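Local coordinates for GIL01 gp7 (Bacillus phage pGIL01, PDB 6N7O), which probably acts as a small phage-encoded dimeric inhibitor of the LexA repressor of its bacterial host, at residues K6-D9 and F10-E13; S25-I28 and D29-Q33. All blocks are in the same frame, centred on the assembly; numbering follows the deposited sequence.

Contact 1 (K6-D9 and F10-E13); sequences KLLD and FIIE
The F10 ring, tied to the preceding turn through CB, which sits 3.5 Å from L7 O, has the R30 side chain of helix 24-34 over one face. The E13 carboxylate comes to the ring edge, OE2 lying in the ring plane. Both residues have CG anti to the backbone N (chi1 -179° in each), which sends phenyl and carboxylate out on the same flank. The polar partners of E13 are R30 and Y26. Behind these groups run four i to i+4 backbone bonds; in one of them I11 N donates to L7 O at 2.9 Å with an N-H...O angle of 164°. This is the middle of an amphipathic helix, 2-16. L7 and F10 pack against helix 24-34, and L7, L8, F10 and I11 also reach the second subunit. On that apolar flank the I11 CD1 methyl touches both leucines, 4.1 Å from L8 CD2 and 4.3 Å from L7 CG. I12, by contrast, belongs to the exposed flank. Its CG1 lies tight over the previous turn, 3.2 Å from L8 O, and its CD1 runs alongside D9, 3.8 Å from the carboxylate oxygen OD1.

Contact 2 (S25-I28 and D29-Q33); sequences SYVI and DRLMQ
R30 folds over Y26 one turn back, and this is the close-packed flank of the contact. R30 CG sits above one face of the ring, 3.7 Å from its centroid and 20° off the normal, a CH-pi contact displaced toward the rim. Bends at chi2 (-77°) and chi3 (-71°) curl the aliphatic chain onto the phenol, bringing CD to 3.3 Å from Y26 OH. Beside it, V27 CG1 meets L31 CD1 at 3.9 Å on the buried side of helix 24-34, where V27 packs on L14 and L31 on I11 of the second subunit. A looser pair lies at the edge of that interface, M32 SD, in the given conformer, 4.1 Å from I28 CG2. On the solvent side D29 N donates to S25 O at 2.9 Å, and one water donates to both S25 O and D29 OD1. Another donates to D29 OD2 and, for the modelled conformer of S25, links it to OG, which also bonds S23 OG. R30 NH1 donates to Q33 OE1 at 3.0 Å. E13 offsets the arginine's charge, and its carboxylate, shared with Y26, would probably polarise the phenol O-H.

Contact 1 comes first along the chain, in the middle of helix 2-16; contact 2 follows in helix 24-34, after the short strand 21-23. Their centres are about 12 Å apart, and the two helices meet directly through them. E13 joins them at the polar end, with OE2 2.8 Å from R30 NE in a salt bridge and OE1 making a probable hydrogen bond to Y26 OH. The F10 ring packs in the apolar part, CE1 lying 3.5 Å from R30 CB and CE2 3.8 Å from L31 CD2. Both contacts also touch the second subunit, so F10 and L31 serve both the helix pairing and the dimer interface.

Contact 1 (K6-D9 and F10-E13)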
loop_
_atom_site.group_PDB
_atom_site.type_symbol
_atom_site.label_atom_id
_atom_site.label_comp_id
_atom_site.label_asym_id
_atom_site.label_seq_id
_atom_site.Cartn_x
_atom_site.Cartn_y
_atom_site.Cartn_z
ATOM N N LYS A 6 0.325 9.049 6.314
ATOM C CA LYS A 6 -0.736 8.474 5.491
ATOM C C LYS A 6 -0.500 6.992 5.259
ATOM O O LYS A 6 -1.452 6.201 5.225
ATOM C CB LYS A 6 -0.830 9.198 4.148
ATOM C CG LYS A 6 -1.319 10.616 4.206
ATOM C CD LYS A 6 -1.286 11.212 2.810
ATOM C CE LYS A 6 -1.853 12.607 2.779
ATOM N NZ LYS A 6 -1.963 13.077 1.372
ATOM N N LEU A 7 0.759 6.596 5.075
ATOM C CA LEU A 7 1.049 5.179 4.901
ATOM C C LEU A 7 0.682 4.399 6.154
ATOM O O LEU A 7 0.021 3.360 6.077
ATOM C CB LEU A 7 2.525 4.984 4.544
ATOM C CG LEU A 7 2.976 3.527 4.379
ATOM C CD1 LEU A 7 2.171 2.829 3.267
ATOM C CD2 LEU A 7 4.477 3.459 4.073
ATOM N N LEU A 8 1.095 4.889 7.326
ATOM C CA LEU A 8 0.743 4.206 8.566
ATOM C C LEU A 8 -0.773 4.128 8.751
ATOM O O LEU A 8 -1.291 3.101 9.205
ATOM C CB LEU A 8 1.409 4.904 9.748
ATOM C CG LEU A 8 2.889 4.523 9.901
ATOM C CD1 LEU A 8 3.606 5.360 10.946
ATOM C CD2 LEU A 8 3.041 3.029 10.221
ATOM N N ASP A 9 -1.503 5.186 8.386
ATOM C CA ASP A 9 -2.959 5.117 8.510
ATOM C C ASP A 9 -3.563 4.084 7.562
ATOM O O ASP A 9 -4.563 3.439 7.910
ATOM C CB ASP A 9 -3.591 6.497 8.291
ATOM C CG ASP A 9 -3.473 7.394 9.525
ATOM O OD1 ASP A 9 -3.149 6.880 10.615
ATOM O OD2 ASP A 9 -3.704 8.615 9.415
ATOM N N PHE A 10 -2.974 3.888 6.370
ATOM C CA PHE A 10 -3.454 2.823 5.496
ATOM C C PHE A 10 -3.153 1.462 6.101
ATOM O O PHE A 10 -4.004 0.567 6.072
ATOM C CB PHE A 10 -2.830 2.952 4.100
ATOM C CG PHE A 10 -3.292 1.903 3.120
ATOM C CD1 PHE A 10 -4.625 1.507 3.067
ATOM C CD2 PHE A 10 -2.397 1.329 2.226
ATOM C CE1 PHE A 10 -5.048 0.560 2.142
ATOM C CE2 PHE A 10 -2.816 0.387 1.296
ATOM C CZ PHE A 10 -4.139 -0.013 1.257
ATOM N N ILE A 11 -1.964 1.296 6.688
ATOM C CA ILE A 11 -1.652 0.046 7.376
ATOM C C ILE A 11 -2.667 -0.227 8.482
ATOM O O ILE A 11 -3.108 -1.371 8.675
ATOM C CB ILE A 11 -0.213 0.085 7.921
ATOM C CG1 ILE A 11 0.784 0.067 6.765
ATOM C CG2 ILE A 11 0.053 -1.087 8.849
ATOM C CD1 ILE A 11 2.211 0.428 7.185
ATOM N N ILE A 12 -3.048 0.807 9.231
ATOM C CA ILE A 12 -4.051 0.632 10.283
ATOM C C ILE A 12 -5.391 0.235 9.671
ATOM O O ILE A 12 -6.083 -0.656 10.186
ATOM C CB ILE A 12 -4.171 1.913 11.129
ATOM C CG1 ILE A 12 -2.868 2.171 11.879
ATOM C CG2 ILE A 12 -5.335 1.804 12.138
ATOM C CD1 ILE A 12 -2.789 3.540 12.460
ATOM N N GLU A 13 -5.779 0.894 8.571
ATOM C CA GLU A 13 -7.025 0.539 7.895
ATOM C C GLU A 13 -7.056 -0.935 7.508
ATOM O O GLU A 13 -8.092 -1.593 7.645
ATOM C CB GLU A 13 -7.234 1.424 6.659
ATOM C CG GLU A 13 -8.535 1.126 5.934
ATOM C CD GLU A 13 -8.653 1.837 4.580
ATOM O OE1 GLU A 13 -9.636 1.567 3.876
ATOM O OE2 GLU A 13 -7.772 2.661 4.229
#

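Contact 2 (S25-I28 and D29-Q33)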
loop_
_atom_site.group_PDB
_atom_site.type_symbol
_atom_site.label_atom_id
_atom_site.label_comp_id
_atom_site.label_asym_id
_atom_site.label_seq_id
_atom_site.Cartn_x
_atom_site.Cartn_y
_atom_site.Cartn_z
ATOM N N SER A 25 -7.116 -3.896 -6.708
ATOM C CA SER A 25 -7.399 -2.563 -7.227
ATOM C C SER A 25 -7.576 -1.555 -6.096
ATOM O O SER A 25 -7.139 -0.402 -6.212
ATOM C CB SER A 25 -8.637 -2.597 -8.120
ATOM O OG SER A 25 -9.764 -3.005 -7.375
ATOM N N TYR A 26 -8.207 -1.969 -4.989
ATOM C CA TYR A 26 -8.354 -1.070 -3.848
ATOM C C TYR A 26 -7.000 -0.712 -3.243
ATOM O O TYR A 26 -6.752 0.455 -2.918
ATOM C CB TYR A 26 -9.250 -1.683 -2.773
ATOM C CG TYR A 26 -9.484 -0.716 -1.631
ATOM C CD1 TYR A 26 -10.221 0.439 -1.831
ATOM C CD2 TYR A 26 -8.953 -0.946 -0.370
ATOM C CE1 TYR A 26 -10.438 1.342 -0.805
ATOM C CE2 TYR A 26 -9.166 -0.049 0.671
ATOM C CZ TYR A 26 -9.914 1.095 0.447
ATOM O OH TYR A 26 -10.149 2.002 1.463
ATOM N N VAL A 27 -6.130 -1.710 -3.043
ATOM C CA VAL A 27 -4.798 -1.431 -2.499
ATOM C C VAL A 27 -4.066 -0.442 -3.395
ATOM O O VAL A 27 -3.457 0.524 -2.924
ATOM C CB VAL A 27 -3.989 -2.733 -2.326
ATOM C CG1 VAL A 27 -2.542 -2.450 -1.955
ATOM C CG2 VAL A 27 -4.636 -3.632 -1.261
ATOM N N ILE A 28 -4.122 -0.666 -4.705
ATOM C CA ILE A 28 -3.447 0.238 -5.635
ATOM C C ILE A 28 -4.031 1.642 -5.532
ATOM O O ILE A 28 -3.294 2.632 -5.461
ATOM C CB ILE A 28 -3.554 -0.312 -7.064
ATOM C CG1 ILE A 28 -2.669 -1.557 -7.212
ATOM C CG2 ILE A 28 -3.227 0.784 -8.089
ATOM C CD1 ILE A 28 -2.869 -2.286 -8.533
ATOM N N ASP A 29 -5.365 1.749 -5.530
ATOM C CA ASP A 29 -5.999 3.061 -5.402
ATOM C C ASP A 29 -5.515 3.777 -4.147
ATOM O O ASP A 29 -5.186 4.965 -4.190
ATOM C CB ASP A 29 -7.522 2.931 -5.368
ATOM C CG ASP A 29 -8.132 2.682 -6.741
ATOM O OD1 ASP A 29 -7.414 2.764 -7.761
ATOM O OD2 ASP A 29 -9.351 2.409 -6.798
ATOM N N ARG A 30 -5.466 3.067 -3.019
ATOM C CA ARG A 30 -5.092 3.719 -1.762
ATOM C C ARG A 30 -3.630 4.156 -1.771
ATOM O O ARG A 30 -3.295 5.239 -1.265
ATOM C CB ARG A 30 -5.358 2.793 -0.578
ATOM C CG ARG A 30 -6.834 2.520 -0.351
ATOM C CD ARG A 30 -7.545 3.693 0.316
ATOM N NE ARG A 30 -7.140 3.846 1.715
ATOM C CZ ARG A 30 -6.399 4.855 2.165
ATOM N NH1 ARG A 30 -5.987 5.792 1.323
ATOM N NH2 ARG A 30 -6.068 4.934 3.450
ATOM N N LEU A 31 -2.742 3.318 -2.313
ATOM C CA LEU A 31 -1.329 3.677 -2.352
ATOM C C LEU A 31 -1.094 4.856 -3.293
ATOM O O LEU A 31 -0.227 5.697 -3.036
ATOM C CB LEU A 31 -0.487 2.472 -2.769
ATOM C CG LEU A 31 -0.447 1.317 -1.761
ATOM C CD1 LEU A 31 0.308 0.139 -2.314
ATOM C CD2 LEU A 31 0.193 1.799 -0.459
ATOM N N MET A 32 -1.854 4.945 -4.384
ATOM C CA MET A 32 -1.736 6.127 -5.224
ATOM C C MET A 32 -2.209 7.371 -4.492
ATOM O O MET A 32 -1.664 8.459 -4.705
ATOM C CB MET A 32 -2.512 5.926 -6.522
ATOM C CG MET A 32 -1.868 4.882 -7.406
ATOM S SD MET A 32 -2.653 4.786 -9.012
ATOM C CE MET A 32 -2.445 6.475 -9.569
ATOM N N GLN A 33 -3.198 7.230 -3.605
ATOM C CA GLN A 33 -3.572 8.353 -2.758
ATOM C C GLN A 33 -2.462 8.694 -1.775
ATOM O O GLN A 33 -2.173 9.871 -1.539
ATOM C CB GLN A 33 -4.860 8.044 -2.007
ATOM C CG GLN A 33 -6.077 7.895 -2.903
ATOM C CD GLN A 33 -7.339 7.568 -2.114
ATOM O OE1 GLN A 33 -7.325 6.742 -1.200
ATOM N NE2 GLN A 33 -8.435 8.231 -2.457
HETATM O O HOH W 1 -6.911 0.550 -9.099
HETATM O O HOH W 2 -10.845 -0.025 -6.738
#